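Cytochrome P450 (CYP102L1) (Mycobacterium phage Adler, PDB 6N6Q) is a viral cytochrome P450 that binds haem and is probably a monooxygenase, using the haem iron to activate oxygen for the oxidation of a substrate. Local coordinates at residues A33-G38 with V452-T457; V59-G64 with F372-A377; R315-F320 with L437-L442. One frame throughout, in Å; residues are numbered along the deposited sequence.

Interaction 1. Residues A33-G38 with V452-T457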
loop_
_atom_site.group_PDB
_atom_site.type_symbol
_atom_site.label_atom_id
_atom_site.label_comp_id
_atom_site.label_asym_id
_atom_site.label_seq_id
_atom_site.Cartn_x
_atom_site.Cartn_y
_atom_site.Cartn_z
ATOM N N ALA A 33 14.244 5.344 15.951
ATOM C CA ALA A 33 13.436 4.158 16.215
ATOM C C ALA A 33 12.360 3.997 15.148
ATOM O O ALA A 33 12.163 2.905 14.602
ATOM C CB ALA A 33 12.811 4.249 17.606
ATOM N N THR A 34 11.652 5.083 14.842
ATOM C CA THR A 34 10.844 5.157 13.634
ATOM C C THR A 34 11.709 5.783 12.548
ATOM O O THR A 34 11.993 6.990 12.617
ATOM C CB THR A 34 9.589 5.986 13.870
ATOM O OG1 THR A 34 9.957 7.336 14.183
ATOM C CG2 THR A 34 8.785 5.408 15.026
ATOM N N PRO A 35 12.167 5.017 11.552
ATOM C CA PRO A 35 13.194 5.552 10.637
ATOM C C PRO A 35 12.734 6.742 9.810
ATOM O O PRO A 35 13.401 7.786 9.810
ATOM C CB PRO A 35 13.533 4.339 9.758
ATOM C CG PRO A 35 13.115 3.149 10.561
ATOM C CD PRO A 35 11.903 3.589 11.318
ATOM N N VAL A 36 11.611 6.616 9.097
ATOM C CA VAL A 36 11.194 7.675 8.183
ATOM C C VAL A 36 10.791 8.926 8.954
ATOM O O VAL A 36 11.099 10.050 8.540
ATOM C CB VAL A 36 10.058 7.179 7.272
ATOM C CG1 VAL A 36 9.665 8.264 6.282
ATOM C CG2 VAL A 36 10.483 5.915 6.542
ATOM N N GLN A 37 10.102 8.758 10.084
ATOM C CA GLN A 37 9.761 9.911 10.909
ATOM C C GLN A 37 11.006 10.573 11.491
ATOM O O GLN A 37 11.005 11.788 11.725
ATOM C CB GLN A 37 8.802 9.496 12.026
ATOM C CG GLN A 37 7.460 8.990 11.521
ATOM C CD GLN A 37 6.643 8.309 12.599
ATOM O OE1 GLN A 37 6.415 8.868 13.671
ATOM N NE2 GLN A 37 6.199 7.089 12.318
ATOM N N GLY A 38 12.067 9.794 11.729
ATOM C CA GLY A 38 13.316 10.365 12.207
ATOM C C GLY A 38 14.071 11.096 11.114
ATOM O O GLY A 38 14.673 12.146 11.356
ATOM N N VAL A 452 2.283 6.636 15.053
ATOM C CA VAL A 452 2.468 5.909 13.801
ATOM C C VAL A 452 3.677 4.997 13.940
ATOM O O VAL A 452 4.809 5.475 14.095
ATOM C CB VAL A 452 2.635 6.863 12.609
ATOM C CG1 VAL A 452 2.954 6.079 11.349
ATOM C CG2 VAL A 452 1.374 7.692 12.419
ATOM N N SER A 453 3.439 3.691 13.884
ATOM C CA SER A 453 4.520 2.719 13.840
ATOM C C SER A 453 4.945 2.487 12.395
ATOM O O SER A 453 4.219 2.798 11.448
ATOM C CB SER A 453 4.099 1.400 14.490
ATOM O OG SER A 453 3.133 0.723 13.703
ATOM N N GLU A 454 6.145 1.937 12.230
ATOM C CA GLU A 454 6.731 1.727 10.911
ATOM C C GLU A 454 7.084 0.254 10.756
ATOM O O GLU A 454 7.992 -0.248 11.428
ATOM C CB GLU A 454 7.960 2.612 10.709
ATOM C CG GLU A 454 7.689 4.092 10.919
ATOM C CD GLU A 454 8.756 4.974 10.303
ATOM O OE1 GLU A 454 9.465 4.503 9.387
ATOM O OE2 GLU A 454 8.884 6.140 10.733
ATOM N N THR A 455 6.361 -0.431 9.884
ATOM C CA THR A 455 6.676 -1.798 9.479
ATOM C C THR A 455 7.155 -1.757 8.025
ATOM O O THR A 455 8.059 -0.970 7.729
ATOM C CB THR A 455 5.467 -2.692 9.723
ATOM O OG1 THR A 455 4.432 -2.354 8.791
ATOM C CG2 THR A 455 4.944 -2.503 11.140
ATOM N N LEU A 456 6.596 -2.555 7.116
ATOM C CA LEU A 456 6.804 -2.295 5.700
ATOM C C LEU A 456 6.093 -1.025 5.260
ATOM O O LEU A 456 6.476 -0.429 4.248
ATOM C CB LEU A 456 6.323 -3.481 4.864
ATOM C CG LEU A 456 6.997 -4.823 5.158
ATOM C CD1 LEU A 456 6.434 -5.919 4.262
ATOM C CD2 LEU A 456 8.508 -4.707 4.996
ATOM N N THR A 457 5.072 -0.601 6.002
ATOM C CA THR A 457 4.309 0.601 5.712
ATOM C C THR A 457 4.103 1.394 6.996
ATOM O O THR A 457 4.405 0.930 8.098
ATOM C CB THR A 457 2.944 0.270 5.089
ATOM O OG1 THR A 457 2.171 -0.507 6.013
ATOM C CG2 THR A 457 3.114 -0.507 3.793
#
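The carboxylate of E454 points its oxygen edge at the first turn of helix 35-43. This is N-terminal helix capping by a residue distant in sequence, here between helix 35-43 and the late hairpin of strands 451-454 and 458-461. P35 CD and T34 CB both sit over one face of the carboxylate. P35 CD is 3.2 Å from E454 OE1. V36 CG2 lies on the other side of the plane, also near OE1. Each oxygen receives a backbone N-H on its syn lone pair, the one on the side of the other oxygen. V36 N donates to E454 OE1 at 3.0 Å, and Q37 N donates to E454 OE2 at the same length. Both bonds are nearly straight. T34 holds the N-cap position, but its own side chain makes no capping bond. The two N-H groups at the helix start, with the helix dipole, would probably stabilise a negative charge on E454.

E454 reaches the turn with CG beside its backbone N (chi1 -56°) and an extended chain beyond. Q37 runs past it in the opposite direction, its amide plane only 20° from the carboxylate plane. W342 touches Q37 and V452 and flanks the contact, while F289 of helix 265-296 packs on V452. A second, weak bond joins Q37 NE2 to E454 OE2. The stronger bond of this amide goes to the strand backbone. Q37 NE2 meets V452 O at 2.8 Å, with the oxygen in the amide plane and the nitrogen above the plane of the carbonyl.

Interaction 2. Residues V59-G64 with F372-A377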
loop_
_atom_site.group_PDB
_atom_site.type_symbol
_atom_site.label_atom_id
_atom_site.label_comp_id
_atom_site.label_asym_id
_atom_site.label_seq_id
_atom_site.Cartn_x
_atom_site.Cartn_y
_atom_site.Cartn_z
ATOM N N VAL A 59 22.195 6.146 3.886
ATOM C CA VAL A 59 21.379 6.443 2.717
ATOM C C VAL A 59 21.401 7.942 2.455
ATOM O O VAL A 59 21.371 8.751 3.389
ATOM C CB VAL A 59 19.932 5.934 2.899
ATOM C CG1 VAL A 59 19.295 6.533 4.146
ATOM C CG2 VAL A 59 19.105 6.232 1.667
ATOM N N VAL A 60 21.483 8.308 1.179
ATOM C CA VAL A 60 21.295 9.691 0.760
ATOM C C VAL A 60 19.792 9.951 0.711
ATOM O O VAL A 60 19.086 9.409 -0.143
ATOM C CB VAL A 60 21.952 9.966 -0.595
ATOM C CG1 VAL A 60 21.694 11.401 -1.026
ATOM C CG2 VAL A 60 23.446 9.678 -0.529
ATOM N N VAL A 61 19.299 10.766 1.637
ATOM C CA VAL A 61 17.878 11.073 1.744
ATOM C C VAL A 61 17.603 12.369 0.997
ATOM O O VAL A 61 18.291 13.374 1.208
ATOM C CB VAL A 61 17.442 11.182 3.214
ATOM C CG1 VAL A 61 15.958 11.499 3.307
ATOM C CG2 VAL A 61 17.773 9.901 3.962
ATOM N N VAL A 62 16.600 12.347 0.126
ATOM C CA VAL A 62 16.170 13.523 -0.624
ATOM C C VAL A 62 14.748 13.850 -0.192
ATOM O O VAL A 62 13.847 13.012 -0.324
ATOM C CB VAL A 62 16.244 13.296 -2.142
ATOM C CG1 VAL A 62 16.043 14.605 -2.882
ATOM C CG2 VAL A 62 17.573 12.661 -2.521
ATOM N N ASP A 63 14.547 15.064 0.330
ATOM C CA ASP A 63 13.226 15.499 0.767
ATOM C C ASP A 63 12.884 16.909 0.296
ATOM O O ASP A 63 11.925 17.501 0.805
ATOM C CB ASP A 63 13.103 15.417 2.295
ATOM C CG ASP A 63 14.126 16.278 3.016
ATOM O OD1 ASP A 63 15.067 16.764 2.358
ATOM O OD2 ASP A 63 13.988 16.470 4.243
ATOM N N GLY A 64 13.633 17.458 -0.658
ATOM C CA GLY A 64 13.367 18.778 -1.176
ATOM C C GLY A 64 12.591 18.740 -2.477
ATOM O O GLY A 64 12.807 17.870 -3.327
ATOM N N PHE A 372 17.188 7.839 -1.524
ATOM C CA PHE A 372 15.861 7.590 -0.979
ATOM C C PHE A 372 15.052 8.875 -1.059
ATOM O O PHE A 372 15.478 9.912 -0.541
ATOM C CB PHE A 372 15.944 7.094 0.467
ATOM C CG PHE A 372 14.605 6.891 1.124
ATOM C CD1 PHE A 372 13.813 5.801 0.798
ATOM C CD2 PHE A 372 14.149 7.779 2.084
ATOM C CE1 PHE A 372 12.584 5.608 1.407
ATOM C CE2 PHE A 372 12.921 7.591 2.698
ATOM C CZ PHE A 372 12.139 6.503 2.359
ATOM N N VAL A 373 13.896 8.805 -1.712
ATOM C CA VAL A 373 12.956 9.917 -1.756
ATOM C C VAL A 373 12.041 9.789 -0.545
ATOM O O VAL A 373 11.263 8.838 -0.442
ATOM C CB VAL A 373 12.156 9.929 -3.063
ATOM C CG1 VAL A 373 11.063 10.984 -3.006
ATOM C CG2 VAL A 373 13.079 10.175 -4.249
ATOM N N ASN A 374 12.142 10.739 0.382
ATOM C CA ASN A 374 11.337 10.732 1.603
ATOM C C ASN A 374 10.010 11.419 1.298
ATOM O O ASN A 374 9.908 12.648 1.349
ATOM C CB ASN A 374 12.081 11.422 2.741
ATOM C CG ASN A 374 11.409 11.228 4.089
ATOM O OD1 ASN A 374 10.205 10.993 4.171
ATOM N ND2 ASN A 374 12.190 11.329 5.157
ATOM N N LEU A 375 8.987 10.619 0.981
ATOM C CA LEU A 375 7.678 11.183 0.661
ATOM C C LEU A 375 7.028 11.810 1.887
ATOM O O LEU A 375 6.378 12.857 1.781
ATOM C CB LEU A 375 6.764 10.109 0.074
ATOM C CG LEU A 375 7.063 9.632 -1.346
ATOM C CD1 LEU A 375 6.235 8.403 -1.662
ATOM C CD2 LEU A 375 6.781 10.743 -2.344
ATOM N N HIS A 376 7.184 11.183 3.056
ATOM C CA HIS A 376 6.574 11.719 4.269
ATOM C C HIS A 376 7.088 13.119 4.572
ATOM O O HIS A 376 6.322 13.991 5.001
ATOM C CB HIS A 376 6.836 10.789 5.451
ATOM C CG HIS A 376 6.472 11.387 6.775
ATOM N ND1 HIS A 376 7.406 11.672 7.746
ATOM C CD2 HIS A 376 5.275 11.765 7.282
ATOM C CE1 HIS A 376 6.800 12.194 8.798
ATOM N NE2 HIS A 376 5.506 12.261 8.542
ATOM N N ALA A 377 8.381 13.356 4.354
ATOM C CA ALA A 377 8.917 14.697 4.549
ATOM C C ALA A 377 8.490 15.627 3.420
ATOM O O ALA A 377 8.194 16.804 3.656
ATOM C CB ALA A 377 10.440 14.642 4.657
#
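V59 opens the contact by resting its CG2 on F372 CB at 3.5 Å. CG2 stands anti to the V59 backbone N (chi1 57° for CG1), which carries this methyl onto the neighbouring strand. The two strands, 58-62 and 370-374, are parallel neighbours in the mixed five-stranded sheet of the P450 fold, the large sheet beside the haem. Their short segments run at 37° to each other.

V60 supplies its carbonyl: F372 N donates to V60 O at 2.8 Å. V61 is paired with F372, and both send their side chains to the same face of the sheet. V61 CG1 lies at the edge of the F372 ring, near its plane, and its closest ring atom is F372 CD2 at 4.3 Å. The same methyl touches N374 CB. V61 CA also directs its hydrogen at F372 O.

V62 bonds through both backbone groups. V62 N donates to F372 O at 2.8 Å, and V62 O accepts from N374 N at 2.9 Å. Its side chain and that of its partner V373 lie on the other face, where helix 65-71 packs with I68 against both. The F372 ring meets F349 of the adjoining strand 347-352, and the F372 side chain comes within about 8 Å of the haem.

D63 follows the strand. Its CB touches N374 CB and, more closely, A377 CB at 3.6 Å, so the contact passes from strand to helix. N374 is the N-cap of helix 375-379: A377 N donates to N374 OD1 at 3.0 Å, the nitrogen well above the plane of the side-chain carbonyl.

Interaction 3. Residues R315-F320 with L437-L442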
loop_
_atom_site.group_PDB
_atom_site.type_symbol
_atom_site.label_atom_id
_atom_site.label_comp_id
_atom_site.label_asym_id
_atom_site.label_seq_id
_atom_site.Cartn_x
_atom_site.Cartn_y
_atom_site.Cartn_z
ATOM N N ARG A 315 -31.010 4.370 4.752
ATOM C CA ARG A 315 -29.997 3.684 5.542
ATOM C C ARG A 315 -29.832 2.221 5.152
ATOM O O ARG A 315 -29.153 1.474 5.863
ATOM C CB ARG A 315 -30.313 3.805 7.034
ATOM C CG ARG A 315 -30.134 5.214 7.606
ATOM C CD ARG A 315 -28.665 5.660 7.654
ATOM N NE ARG A 315 -28.148 6.070 6.349
ATOM C CZ ARG A 315 -28.393 7.248 5.781
ATOM N NH1 ARG A 315 -29.152 8.139 6.403
ATOM N NH2 ARG A 315 -27.883 7.533 4.591
ATOM N N THR A 316 -30.438 1.796 4.049
ATOM C CA THR A 316 -30.123 0.492 3.484
ATOM C C THR A 316 -28.730 0.532 2.865
ATOM O O THR A 316 -28.274 1.574 2.389
ATOM C CB THR A 316 -31.163 0.100 2.433
ATOM O OG1 THR A 316 -32.478 0.308 2.963
ATOM C CG2 THR A 316 -31.015 -1.367 2.043
ATOM N N PHE A 317 -28.048 -0.611 2.894
ATOM C CA PHE A 317 -26.696 -0.694 2.361
ATOM C C PHE A 317 -26.667 -0.156 0.930
ATOM O O PHE A 317 -27.554 -0.487 0.131
ATOM C CB PHE A 317 -26.191 -2.137 2.393
ATOM C CG PHE A 317 -24.726 -2.273 2.088
ATOM C CD1 PHE A 317 -23.781 -2.137 3.092
ATOM C CD2 PHE A 317 -24.293 -2.539 0.799
ATOM C CE1 PHE A 317 -22.431 -2.265 2.816
ATOM C CE2 PHE A 317 -22.945 -2.666 0.516
ATOM C CZ PHE A 317 -22.013 -2.530 1.525
ATOM N N PRO A 318 -25.694 0.685 0.581
ATOM C CA PRO A 318 -25.717 1.336 -0.735
ATOM C C PRO A 318 -25.632 0.334 -1.876
ATOM O O PRO A 318 -24.861 -0.627 -1.835
ATOM C CB PRO A 318 -24.483 2.246 -0.696
ATOM C CG PRO A 318 -24.245 2.489 0.757
ATOM C CD PRO A 318 -24.622 1.212 1.442
ATOM N N ASP A 319 -26.452 0.571 -2.902
ATOM C CA ASP A 319 -26.411 -0.194 -4.147
ATOM C C ASP A 319 -25.279 0.374 -5.000
ATOM O O ASP A 319 -25.480 1.174 -5.918
ATOM C CB ASP A 319 -27.756 -0.125 -4.860
ATOM C CG ASP A 319 -27.743 -0.804 -6.219
ATOM O OD1 ASP A 319 -26.899 -1.700 -6.440
ATOM O OD2 ASP A 319 -28.577 -0.428 -7.071
ATOM N N PHE A 320 -24.059 -0.049 -4.674
ATOM C CA PHE A 320 -22.868 0.479 -5.327
ATOM C C PHE A 320 -22.843 0.074 -6.796
ATOM O O PHE A 320 -22.811 -1.116 -7.120
ATOM C CB PHE A 320 -21.606 -0.024 -4.625
ATOM C CG PHE A 320 -21.350 0.616 -3.287
ATOM C CD1 PHE A 320 -20.953 1.939 -3.201
ATOM C CD2 PHE A 320 -21.479 -0.116 -2.117
ATOM C CE1 PHE A 320 -20.709 2.529 -1.972
ATOM C CE2 PHE A 320 -21.236 0.468 -0.884
ATOM C CZ PHE A 320 -20.850 1.791 -0.813
ATOM N N LEU A 437 -19.108 5.155 6.411
ATOM C CA LEU A 437 -19.751 6.421 6.752
ATOM C C LEU A 437 -21.260 6.365 6.550
ATOM O O LEU A 437 -22.005 7.046 7.264
ATOM C CB LEU A 437 -19.159 7.553 5.916
ATOM C CG LEU A 437 -17.732 7.982 6.248
ATOM C CD1 LEU A 437 -17.302 9.092 5.311
ATOM C CD2 LEU A 437 -17.642 8.430 7.697
ATOM N N HIS A 438 -21.724 5.573 5.584
ATOM C CA HIS A 438 -23.152 5.459 5.320
ATOM C C HIS A 438 -23.866 4.629 6.380
ATOM O O HIS A 438 -25.014 4.933 6.728
ATOM C CB HIS A 438 -23.369 4.849 3.933
ATOM C CG HIS A 438 -24.804 4.771 3.520
ATOM N ND1 HIS A 438 -25.641 3.754 3.925
ATOM C CD2 HIS A 438 -25.548 5.577 2.725
ATOM C CE1 HIS A 438 -26.840 3.941 3.405
ATOM N NE2 HIS A 438 -26.811 5.039 2.672
ATOM N N GLN A 439 -23.208 3.600 6.912
ATOM C CA GLN A 439 -23.830 2.659 7.833
ATOM C C GLN A 439 -23.553 2.957 9.298
ATOM O O GLN A 439 -24.414 2.690 10.143
ATOM C CB GLN A 439 -23.358 1.232 7.526
ATOM C CG GLN A 439 -23.704 0.757 6.131
ATOM C CD GLN A 439 -25.198 0.683 5.903
ATOM O OE1 GLN A 439 -25.737 1.345 5.016
ATOM N NE2 GLN A 439 -25.879 -0.129 6.704
ATOM N N PHE A 440 -22.379 3.489 9.627
ATOM C CA PHE A 440 -21.982 3.683 11.013
ATOM C C PHE A 440 -21.569 5.128 11.250
ATOM O O PHE A 440 -21.275 5.878 10.316
ATOM C CB PHE A 440 -20.818 2.762 11.407
ATOM C CG PHE A 440 -21.057 1.314 11.102
ATOM C CD1 PHE A 440 -21.820 0.530 11.949
ATOM C CD2 PHE A 440 -20.507 0.732 9.971
ATOM C CE1 PHE A 440 -22.037 -0.803 11.672
ATOM C CE2 PHE A 440 -20.721 -0.601 9.689
ATOM C CZ PHE A 440 -21.487 -1.370 10.541
ATOM N N GLU A 441 -21.554 5.505 12.524
ATOM C CA GLU A 441 -20.893 6.716 12.980
ATOM C C GLU A 441 -19.701 6.327 13.846
ATOM O O GLU A 441 -19.721 5.301 14.533
ATOM C CB GLU A 441 -21.850 7.629 13.755
ATOM C CG GLU A 441 -22.439 7.023 15.013
ATOM C CD GLU A 441 -23.537 7.889 15.601
ATOM O OE1 GLU A 441 -24.217 8.592 14.823
ATOM O OE2 GLU A 441 -23.716 7.873 16.838
ATOM N N LEU A 442 -18.656 7.146 13.794
ATOM C CA LEU A 442 -17.354 6.791 14.343
ATOM C C LEU A 442 -17.156 7.477 15.689
ATOM O O LEU A 442 -17.249 8.705 15.785
ATOM C CB LEU A 442 -16.243 7.183 13.370
ATOM C CG LEU A 442 -16.473 6.834 11.897
ATOM C CD1 LEU A 442 -15.411 7.476 11.019
ATOM C CD2 LEU A 442 -16.493 5.329 11.692
#
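The imidazole of H438 is held between P318 and R315, one on each face. P318 CG stands almost straight above the ring, 3.7 Å from its centroid and 13° off the normal, a CH-pi contact. R315 NE lies over the opposite face, displaced toward the rim. The guanidinium is steeply turned, its plane 70° from the ring, so the two groups do not stack. H438 CD2 is in the guanidinium plane, at its edge. R315 bends at chi2 and chi3 to come over the ring. The main polar partner of its guanidinium is D309, in a salt bridge through NH2.

H438 points into the loop because CG is anti to its backbone N (chi1 -176°). CE1 approaches T316 O to 2.9 Å. H438 ND1 donates to Q439 OE1 at 2.6 Å, with the oxygen close to the ring plane, and NE2 is hydrogen-bonded to W312 O. With both nitrogens facing oxygen acceptors, the ring may be doubly protonated, and R315 nearby would work against this.

Q439 folds back at chi2, which puts its amide at the edge of the H438 ring with CD in the ring plane. There OE1 comes 3.5 Å from F317 CA. The F317 and Q439 side chains cross at about a right angle, and F317 CD1 meets Q439 CG at 4.2 Å. P318 CD lies over one face of the F317 ring, toward its rim.

No clear hydrogen bond joins the two segments; the contact is mainly packing around one ring. It fastens the loop after helix 298-311 to the C-terminal end of helix 422-439, the L helix of the P450 fold, just before strand 440-444.

Interactions 1 and 2 are neighbours, with centres 14 Å apart. They touch where V36 CG1 meets N374 OD1 at 3.5 Å, so helix 35-43 joins the late hairpin to the large sheet. Interaction 2 is the buried one, built from backbone bonds and valine and F372 packing near the haem. Interaction 1 is partly buried and polar, a charged side chain on a helix start. Both contain a helix cap, a remote carboxylate in 33-38/452-457 and a local asparagine in 372-377. Interaction 3 is partly buried too, about 33 Å from interaction 1 between centres and across the chain's centre from interaction 2. It relies on ring-face packing. Strands 440-444 and 451-454 are consecutive in the chain.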